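Long-range contacts in uncharacterized protein TCIL3000_10_9440 (Trypanosoma congolense, PDB 5KMX), which is of unknown biochemical function but forms the bilobed ectodomain of an insect-stage trypanosome surface protein, and may act as a sensor: residues 39-44 with 57-62; 97-102 with 117-122; 157-162 with 199-204. All coordinates share one frame; numbering follows the deposited sequence.

Interaction 1: 39-44 with 57-62; sequences SVRRRT and YTEATL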
# COMPACT_ATOMS: atom_id res chain seq x y z
N SER A 39 -15.89 2.72 8.94
CA SER A 39 -16.47 3.97 8.45
C SER A 39 -16.13 4.17 6.98
O SER A 39 -14.97 4.15 6.59
CB SER A 39 -15.95 5.16 9.27
OG SER A 39 -16.38 5.07 10.62
N VAL A 40 -17.17 4.37 6.17
CA VAL A 40 -16.97 4.63 4.75
C VAL A 40 -16.45 6.05 4.55
O VAL A 40 -16.99 7.01 5.11
CB VAL A 40 -18.28 4.46 3.95
CG1 VAL A 40 -18.04 4.73 2.47
CG2 VAL A 40 -18.83 3.05 4.15
N ARG A 41 -15.40 6.17 3.75
CA ARG A 41 -14.75 7.45 3.49
C ARG A 41 -14.73 7.78 2.01
O ARG A 41 -14.08 7.09 1.22
CB ARG A 41 -13.32 7.44 4.04
CG ARG A 41 -13.24 7.36 5.56
CD ARG A 41 -13.52 8.71 6.20
NE ARG A 41 -13.86 8.59 7.61
CZ ARG A 41 -12.97 8.41 8.59
NH1 ARG A 41 -11.67 8.32 8.30
NH2 ARG A 41 -13.37 8.32 9.84
N ARG A 42 -15.46 8.82 1.63
CA ARG A 42 -15.45 9.33 0.27
C ARG A 42 -14.45 10.48 0.18
O ARG A 42 -14.65 11.53 0.79
CB ARG A 42 -16.84 9.78 -0.16
CG ARG A 42 -16.95 10.18 -1.63
CD ARG A 42 -16.72 11.66 -1.84
NE ARG A 42 -16.69 12.01 -3.26
CZ ARG A 42 -16.30 13.19 -3.73
NH1 ARG A 42 -15.90 14.15 -2.90
NH2 ARG A 42 -16.31 13.43 -5.04
N ARG A 43 -13.38 10.27 -0.58
CA ARG A 43 -12.35 11.28 -0.76
C ARG A 43 -12.09 11.50 -2.24
O ARG A 43 -12.64 10.80 -3.09
CB ARG A 43 -11.06 10.86 -0.04
CG ARG A 43 -11.28 10.45 1.40
CD ARG A 43 -10.09 10.80 2.28
NE ARG A 43 -8.89 10.06 1.91
CZ ARG A 43 -7.74 10.12 2.58
NH1 ARG A 43 -7.63 10.89 3.65
NH2 ARG A 43 -6.69 9.41 2.17
N THR A 44 -11.24 12.49 -2.54
CA THR A 44 -10.95 12.85 -3.93
C THR A 44 -9.52 12.53 -4.32
O THR A 44 -8.60 12.66 -3.51
CB THR A 44 -11.20 14.35 -4.17
OG1 THR A 44 -10.43 15.13 -3.23
CG2 THR A 44 -12.67 14.68 -4.02
N TYR A 57 -13.68 4.14 0.07
CA TYR A 57 -13.28 2.94 0.79
C TYR A 57 -13.85 2.98 2.21
O TYR A 57 -14.21 4.04 2.70
CB TYR A 57 -11.76 2.82 0.84
CG TYR A 57 -11.08 3.98 1.53
CD1 TYR A 57 -10.92 4.00 2.91
CD2 TYR A 57 -10.59 5.06 0.81
CE1 TYR A 57 -10.30 5.06 3.55
CE2 TYR A 57 -9.97 6.13 1.44
CZ TYR A 57 -9.83 6.11 2.81
OH TYR A 57 -9.21 7.17 3.44
N THR A 58 -13.92 1.82 2.85
CA THR A 58 -14.32 1.73 4.25
C THR A 58 -13.07 1.42 5.07
O THR A 58 -12.18 0.70 4.61
CB THR A 58 -15.40 0.65 4.47
OG1 THR A 58 -15.88 0.72 5.82
CG2 THR A 58 -14.85 -0.74 4.19
N GLU A 59 -13.00 1.97 6.28
CA GLU A 59 -11.77 1.88 7.07
C GLU A 59 -12.00 1.85 8.57
O GLU A 59 -13.10 2.10 9.06
CB GLU A 59 -10.85 3.06 6.73
CG GLU A 59 -11.42 4.44 7.05
CD GLU A 59 -11.33 4.80 8.53
OE1 GLU A 59 -12.26 5.46 9.04
OE2 GLU A 59 -10.33 4.44 9.18
N ALA A 60 -10.93 1.53 9.30
CA ALA A 60 -10.92 1.58 10.75
C ALA A 60 -9.48 1.62 11.24
O ALA A 60 -8.55 1.28 10.50
CB ALA A 60 -11.65 0.38 11.33
N THR A 61 -9.29 2.05 12.48
CA THR A 61 -7.97 2.07 13.10
C THR A 61 -7.86 0.92 14.10
O THR A 61 -8.55 0.91 15.12
CB THR A 61 -7.70 3.41 13.82
OG1 THR A 61 -7.73 4.48 12.87
CG2 THR A 61 -6.34 3.39 14.50
N LEU A 62 -6.99 -0.03 13.80
CA LEU A 62 -6.81 -1.20 14.66
C LEU A 62 -5.63 -1.01 15.62
O LEU A 62 -4.51 -0.77 15.17
CB LEU A 62 -6.58 -2.45 13.81
CG LEU A 62 -7.83 -3.27 13.47
CD1 LEU A 62 -8.88 -2.41 12.79
CD2 LEU A 62 -7.46 -4.47 12.60
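Y57, R41 and E59 carry most of this contact, and all three rise from the same side of the antiparallel hairpin formed by strands 36-45 and 53-63. R41 pairs with Y57 and S39 with E59 in hydrogen-bonded positions, while V40 and T58 form the non-hydrogen-bonded pair between them, their CA atoms only 4.0 Å apart. Four backbone bonds join residues 39-41 to 57-59; the shortest runs 2.7 Å from R41 N to Y57 O. Y57 holds CG between its own backbone N and carbonyl carbon (chi1 61°), which tips the ring toward the neighbouring strand. There CB of R41 sits over one face in a CH-pi contact, 4.2 Å from the ring centroid and displaced toward the rim. The hydroxyl of Y57 lies over the guanidinium face of R43, OH to NE 3.3 Å, and the two planes stand almost perpendicular; the angle is too poor for a hydrogen bond. Farther along, R41 bends at chi2 (-78°) and brings its guanidinium above E59, with NH1 3.0 Å from OE1. Because OE1 lies well out of the guanidinium plane, this salt bridge is one of charge alone. The other carboxylate oxygen, OE2, bonds to N199 of strand 197-204, and R201 of that strand makes a cation-pi contact with Y57. On the reverse side, OG1 of T58 is bonded to W29 O. The chemistry implies a division of labour: directional backbone bonds set the register, whereas the R41-E59 pair probably adds an attraction that depends little on orientation.

Interaction 2: 97-102 with 117-122; sequences KWYTCS and RKHDEF. With SO4 (sulfate ion), chain G.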
# COMPACT_ATOMS: atom_id res chain seq x y z
N LYS A 97 16.88 -0.52 -1.15
CA LYS A 97 17.08 0.66 -1.99
C LYS A 97 18.51 0.70 -2.52
O LYS A 97 19.47 0.59 -1.76
CB LYS A 97 16.77 1.93 -1.21
CG LYS A 97 15.29 2.10 -0.85
CD LYS A 97 14.45 2.48 -2.06
CE LYS A 97 14.65 3.94 -2.45
NZ LYS A 97 13.84 4.31 -3.64
N TRP A 98 18.64 0.88 -3.83
CA TRP A 98 19.94 0.87 -4.50
C TRP A 98 20.51 2.27 -4.66
O TRP A 98 19.81 3.19 -5.08
CB TRP A 98 19.83 0.21 -5.87
CG TRP A 98 19.68 -1.28 -5.81
CD1 TRP A 98 18.52 -1.98 -5.64
CD2 TRP A 98 20.72 -2.25 -5.92
NE1 TRP A 98 18.78 -3.33 -5.64
CE2 TRP A 98 20.13 -3.52 -5.81
CE3 TRP A 98 22.11 -2.16 -6.10
CZ2 TRP A 98 20.87 -4.70 -5.88
CZ3 TRP A 98 22.84 -3.33 -6.17
CH2 TRP A 98 22.22 -4.58 -6.05
N TYR A 99 21.80 2.42 -4.35
CA TYR A 99 22.51 3.66 -4.64
C TYR A 99 23.16 3.58 -6.01
O TYR A 99 23.88 2.62 -6.31
CB TYR A 99 23.58 3.95 -3.58
CG TYR A 99 24.35 5.21 -3.87
CD1 TYR A 99 23.90 6.44 -3.39
CD2 TYR A 99 25.51 5.19 -4.63
CE1 TYR A 99 24.60 7.60 -3.65
CE2 TYR A 99 26.21 6.35 -4.90
CZ TYR A 99 25.75 7.55 -4.41
OH TYR A 99 26.45 8.71 -4.67
N THR A 100 22.91 4.59 -6.84
CA THR A 100 23.53 4.69 -8.15
C THR A 100 24.37 5.95 -8.23
O THR A 100 23.89 7.05 -7.93
CB THR A 100 22.50 4.70 -9.28
OG1 THR A 100 21.60 3.60 -9.12
CG2 THR A 100 23.18 4.61 -10.64
N CYS A 101 25.62 5.80 -8.63
CA CYS A 101 26.52 6.93 -8.79
C CYS A 101 26.09 7.79 -9.98
O CYS A 101 26.46 7.52 -11.12
CB CYS A 101 27.95 6.45 -8.99
SG CYS A 101 29.22 7.68 -8.57
N SER A 102 25.29 8.81 -9.70
CA SER A 102 24.77 9.68 -10.75
C SER A 102 25.63 10.93 -10.90
O SER A 102 26.53 11.17 -10.09
CB SER A 102 23.33 10.08 -10.44
OG SER A 102 22.82 10.94 -11.44
N ARG A 117 31.20 11.50 -2.18
CA ARG A 117 30.65 12.24 -1.05
C ARG A 117 29.18 11.91 -0.79
O ARG A 117 28.75 11.84 0.36
CB ARG A 117 30.81 13.75 -1.29
CG ARG A 117 30.18 14.64 -0.23
CD ARG A 117 30.89 14.52 1.12
NE ARG A 117 30.22 15.30 2.16
CZ ARG A 117 29.27 14.83 2.97
NH1 ARG A 117 28.88 13.56 2.89
NH2 ARG A 117 28.72 15.62 3.88
N LYS A 118 28.42 11.72 -1.86
CA LYS A 118 27.00 11.39 -1.73
C LYS A 118 26.78 9.91 -1.47
O LYS A 118 25.68 9.49 -1.10
CB LYS A 118 26.24 11.81 -2.99
CG LYS A 118 26.02 13.31 -3.12
CD LYS A 118 25.03 13.63 -4.22
CE LYS A 118 24.73 15.12 -4.30
NZ LYS A 118 25.93 15.92 -4.67
N HIS A 119 27.83 9.11 -1.66
CA HIS A 119 27.74 7.67 -1.51
C HIS A 119 27.84 7.23 -0.05
O HIS A 119 27.02 6.44 0.42
CB HIS A 119 28.84 6.99 -2.35
CG HIS A 119 28.96 5.52 -2.11
ND1 HIS A 119 30.15 4.84 -2.26
CD2 HIS A 119 28.04 4.59 -1.75
CE1 HIS A 119 29.96 3.56 -1.99
NE2 HIS A 119 28.69 3.38 -1.68
N ASP A 120 28.84 7.73 0.66
CA ASP A 120 29.08 7.29 2.03
C ASP A 120 28.06 7.85 3.01
O ASP A 120 27.88 7.31 4.10
CB ASP A 120 30.50 7.66 2.49
CG ASP A 120 30.94 9.02 2.00
OD1 ASP A 120 30.06 9.84 1.66
OD2 ASP A 120 32.16 9.28 1.97
N GLU A 121 27.38 8.94 2.64
CA GLU A 121 26.31 9.46 3.48
C GLU A 121 25.09 8.55 3.33
O GLU A 121 24.44 8.20 4.32
CB GLU A 121 25.97 10.91 3.12
CG GLU A 121 25.40 11.12 1.73
CD GLU A 121 25.19 12.59 1.40
OE1 GLU A 121 26.19 13.34 1.35
OE2 GLU A 121 24.03 13.00 1.21
N PHE A 122 24.79 8.16 2.09
CA PHE A 122 23.77 7.16 1.82
C PHE A 122 24.08 5.91 2.64
O PHE A 122 23.19 5.28 3.20
CB PHE A 122 23.72 6.82 0.32
CG PHE A 122 22.74 5.73 -0.03
CD1 PHE A 122 23.07 4.39 0.16
CD2 PHE A 122 21.50 6.03 -0.56
CE1 PHE A 122 22.18 3.39 -0.16
CE2 PHE A 122 20.60 5.03 -0.89
CZ PHE A 122 20.94 3.71 -0.69
S SO4 G . 10.49 5.10 -2.44
O1 SO4 G . 9.23 5.69 -2.88
O2 SO4 G . 11.58 6.03 -2.71
O3 SO4 G . 10.72 3.85 -3.16
O4 SO4 G . 10.42 4.83 -1.01
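Y99 reaches from strand 85-100 to helix 116-128 and packs against H119 and F122, which both lie on the same side of its ring plane. The strand and helix segments run nearly antiparallel, with their axes 9.5 Å apart, a separation spanned by the length of a tyrosine. With CG anti to the backbone N (chi1 179°), the side chain extends straight toward the helix. CB comes first: it sits over the centre of the F122 ring, 3.7 Å from the centroid, in a CH-pi contact close to the ring normal. At the edge of that same ring, K97 O lies in plane, 3.6 Å from F122 CZ. Next along Y99, CD1 meets CG of F122 at 3.6 Å, the two rings being inclined at 56°. On the other branch, CD2 approaches CD2 of H119, whose imidazole is nearly parallel to the phenol but slid so far aside that they barely overlap. CE1 reaches K118 O, and CE2 rests against CB of H119, 3.7 Å away. CZ then lies 3.5 Å from H119 CA, which packs over the face of the phenol as a second CH-pi donor. At the tip, OH touches CB of K118 and comes to 3.3 Å from H119 N, where the angle is too poor for a hydrogen bond. The imidazole is tethered by NE2 to the hydroxyl of Y133, and C101, just beyond Y99, is disulfide-bonded to C115 ahead of the helix. K97 turns its amino group away to a sulfate, probably from the crystallisation liquor, which R95 also binds. Dispersion and CH-pi attraction thus join strand to helix here, within an aromatic cluster, while a covalent bond ties the connecting chain nearby.

Interaction 3: 157-162 with 199-204; sequences TLYLVA and NVRLYS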
# COMPACT_ATOMS: atom_id res chain seq x y z
N THR A 157 -0.31 1.27 7.46
CA THR A 157 -1.58 1.30 6.75
C THR A 157 -1.76 0.04 5.90
O THR A 157 -0.86 -0.34 5.15
CB THR A 157 -1.70 2.54 5.86
OG1 THR A 157 -1.41 3.71 6.63
CG2 THR A 157 -3.10 2.65 5.27
N LEU A 158 -2.92 -0.59 6.03
CA LEU A 158 -3.21 -1.85 5.35
C LEU A 158 -4.36 -1.69 4.35
O LEU A 158 -5.48 -1.34 4.73
CB LEU A 158 -3.57 -2.93 6.37
CG LEU A 158 -3.80 -4.34 5.82
CD1 LEU A 158 -2.50 -4.93 5.30
CD2 LEU A 158 -4.40 -5.24 6.89
N TYR A 159 -4.07 -1.94 3.07
CA TYR A 159 -5.06 -1.82 2.01
C TYR A 159 -5.58 -3.19 1.59
O TYR A 159 -4.79 -4.09 1.26
CB TYR A 159 -4.48 -1.10 0.80
CG TYR A 159 -3.81 0.22 1.11
CD1 TYR A 159 -2.55 0.27 1.69
CD2 TYR A 159 -4.43 1.43 0.81
CE1 TYR A 159 -1.94 1.47 1.97
CE2 TYR A 159 -3.83 2.63 1.09
CZ TYR A 159 -2.58 2.65 1.67
OH TYR A 159 -1.96 3.85 1.95
N LEU A 160 -6.90 -3.35 1.59
CA LEU A 160 -7.54 -4.58 1.14
C LEU A 160 -8.46 -4.27 -0.04
O LEU A 160 -8.97 -3.15 -0.16
CB LEU A 160 -8.32 -5.23 2.28
CG LEU A 160 -7.52 -5.49 3.56
CD1 LEU A 160 -8.43 -6.00 4.67
CD2 LEU A 160 -6.39 -6.47 3.30
N VAL A 161 -8.68 -5.26 -0.90
CA VAL A 161 -9.51 -5.09 -2.08
C VAL A 161 -10.56 -6.19 -2.20
O VAL A 161 -10.23 -7.38 -2.15
CB VAL A 161 -8.67 -5.07 -3.37
CG1 VAL A 161 -9.54 -4.81 -4.58
CG2 VAL A 161 -7.58 -4.02 -3.26
N ALA A 162 -11.82 -5.79 -2.36
CA ALA A 162 -12.91 -6.72 -2.56
C ALA A 162 -13.41 -6.66 -4.00
O ALA A 162 -13.85 -5.61 -4.46
CB ALA A 162 -14.05 -6.43 -1.59
N ASN A 199 -3.85 1.32 10.46
CA ASN A 199 -5.04 1.78 9.77
C ASN A 199 -5.41 0.83 8.63
O ASN A 199 -4.65 0.66 7.68
CB ASN A 199 -4.84 3.20 9.24
CG ASN A 199 -6.06 3.74 8.51
OD1 ASN A 199 -5.99 4.07 7.33
ND2 ASN A 199 -7.18 3.83 9.22
N VAL A 200 -6.60 0.23 8.72
CA VAL A 200 -7.05 -0.74 7.73
C VAL A 200 -8.05 -0.11 6.77
O VAL A 200 -8.91 0.67 7.19
CB VAL A 200 -7.68 -1.98 8.40
CG1 VAL A 200 -8.12 -2.99 7.35
CG2 VAL A 200 -6.70 -2.61 9.38
N ARG A 201 -7.94 -0.46 5.49
CA ARG A 201 -8.82 0.08 4.46
C ARG A 201 -9.23 -1.00 3.47
O ARG A 201 -8.42 -1.83 3.06
CB ARG A 201 -8.11 1.23 3.72
CG ARG A 201 -7.95 2.48 4.56
CD ARG A 201 -6.66 3.23 4.26
NE ARG A 201 -6.72 3.97 3.00
CZ ARG A 201 -6.17 5.17 2.81
NH1 ARG A 201 -6.27 5.76 1.63
NH2 ARG A 201 -5.53 5.79 3.79
N LEU A 202 -10.51 -1.00 3.10
CA LEU A 202 -11.05 -1.95 2.13
C LEU A 202 -11.57 -1.22 0.90
O LEU A 202 -12.45 -0.36 1.00
CB LEU A 202 -12.17 -2.79 2.76
CG LEU A 202 -12.89 -3.77 1.84
CD1 LEU A 202 -11.94 -4.83 1.31
CD2 LEU A 202 -14.07 -4.41 2.56
N TYR A 203 -11.03 -1.58 -0.26
CA TYR A 203 -11.39 -0.95 -1.53
C TYR A 203 -12.19 -1.89 -2.42
O TYR A 203 -12.17 -3.11 -2.24
CB TYR A 203 -10.14 -0.50 -2.28
CG TYR A 203 -9.50 0.77 -1.76
CD1 TYR A 203 -8.68 0.75 -0.64
CD2 TYR A 203 -9.72 1.99 -2.39
CE1 TYR A 203 -8.09 1.91 -0.17
CE2 TYR A 203 -9.13 3.15 -1.93
CZ TYR A 203 -8.32 3.11 -0.81
OH TYR A 203 -7.74 4.26 -0.35
N SER A 204 -12.90 -1.32 -3.39
CA SER A 204 -13.46 -2.08 -4.49
C SER A 204 -12.42 -2.14 -5.60
O SER A 204 -11.57 -1.26 -5.70
CB SER A 204 -14.75 -1.44 -5.00
OG SER A 204 -14.49 -0.23 -5.68
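Between L160 and A162, alternate residues of one strand, a hollow opens that the CD1 methyl of L202 fills: it lies 3.8 Å from L160 CB and 3.9 Å from A162 CB. CG of L202, anti to the backbone N (chi1 176°), sends that methyl across to the neighbouring strand. On the same side, CD1 of L160 leans back against CG1 of V200 at 4.0 Å, and L158 meets the other methyl of V200 more loosely. V75, V77 and I79 of strand 72-79 pack against this apolar surface. Strands 145-165 and 197-204 run parallel here, the one parallel pairing in an otherwise antiparallel mixed sheet, with five backbone bonds zigzagging from L158 N to Y203 O. Side chains therefore sit abreast of their partners in register, and the opposite surface is built from larger bumps. Y159 and R201 lie side by side; CE2 of the tyrosine rests over the guanidinium face, 3.7 Å from NE. Past it, CE1 of Y203 fits at the edge of the Y159 ring, 3.8 Å from CD2. R201, kinked at chi2 and chi3, fits its CD against the CG2 methyl of T157. Its NH1 then bonds in plane to Y203 OH at 2.9 Å, with a nearly straight 172° at the hydrogen. The ring of Y203 also meets those of Y57, from the next strand over, and F209.

Along the chain the three contacts come in series, none enclosing another. Interactions 1 and 3 are neighbours, their centres about 9 Å apart: strands 53-63 and 197-204 lie side by side in the sheet, and T58 O to L202 N and A60 O to V200 N, each 2.8 Å, are probable hydrogen bonds joining them. Interaction 2 stands apart, its centre about 39 Å from that of interaction 1 and 35 Å from that of interaction 3. Still, the long strands 85-100 and 145-165, adjacent in the same sheet, run from the region of interaction 3 to that of interaction 2. This spacing is consistent with the bilobed architecture of the ectodomain, one continuous sheet connecting both lobes.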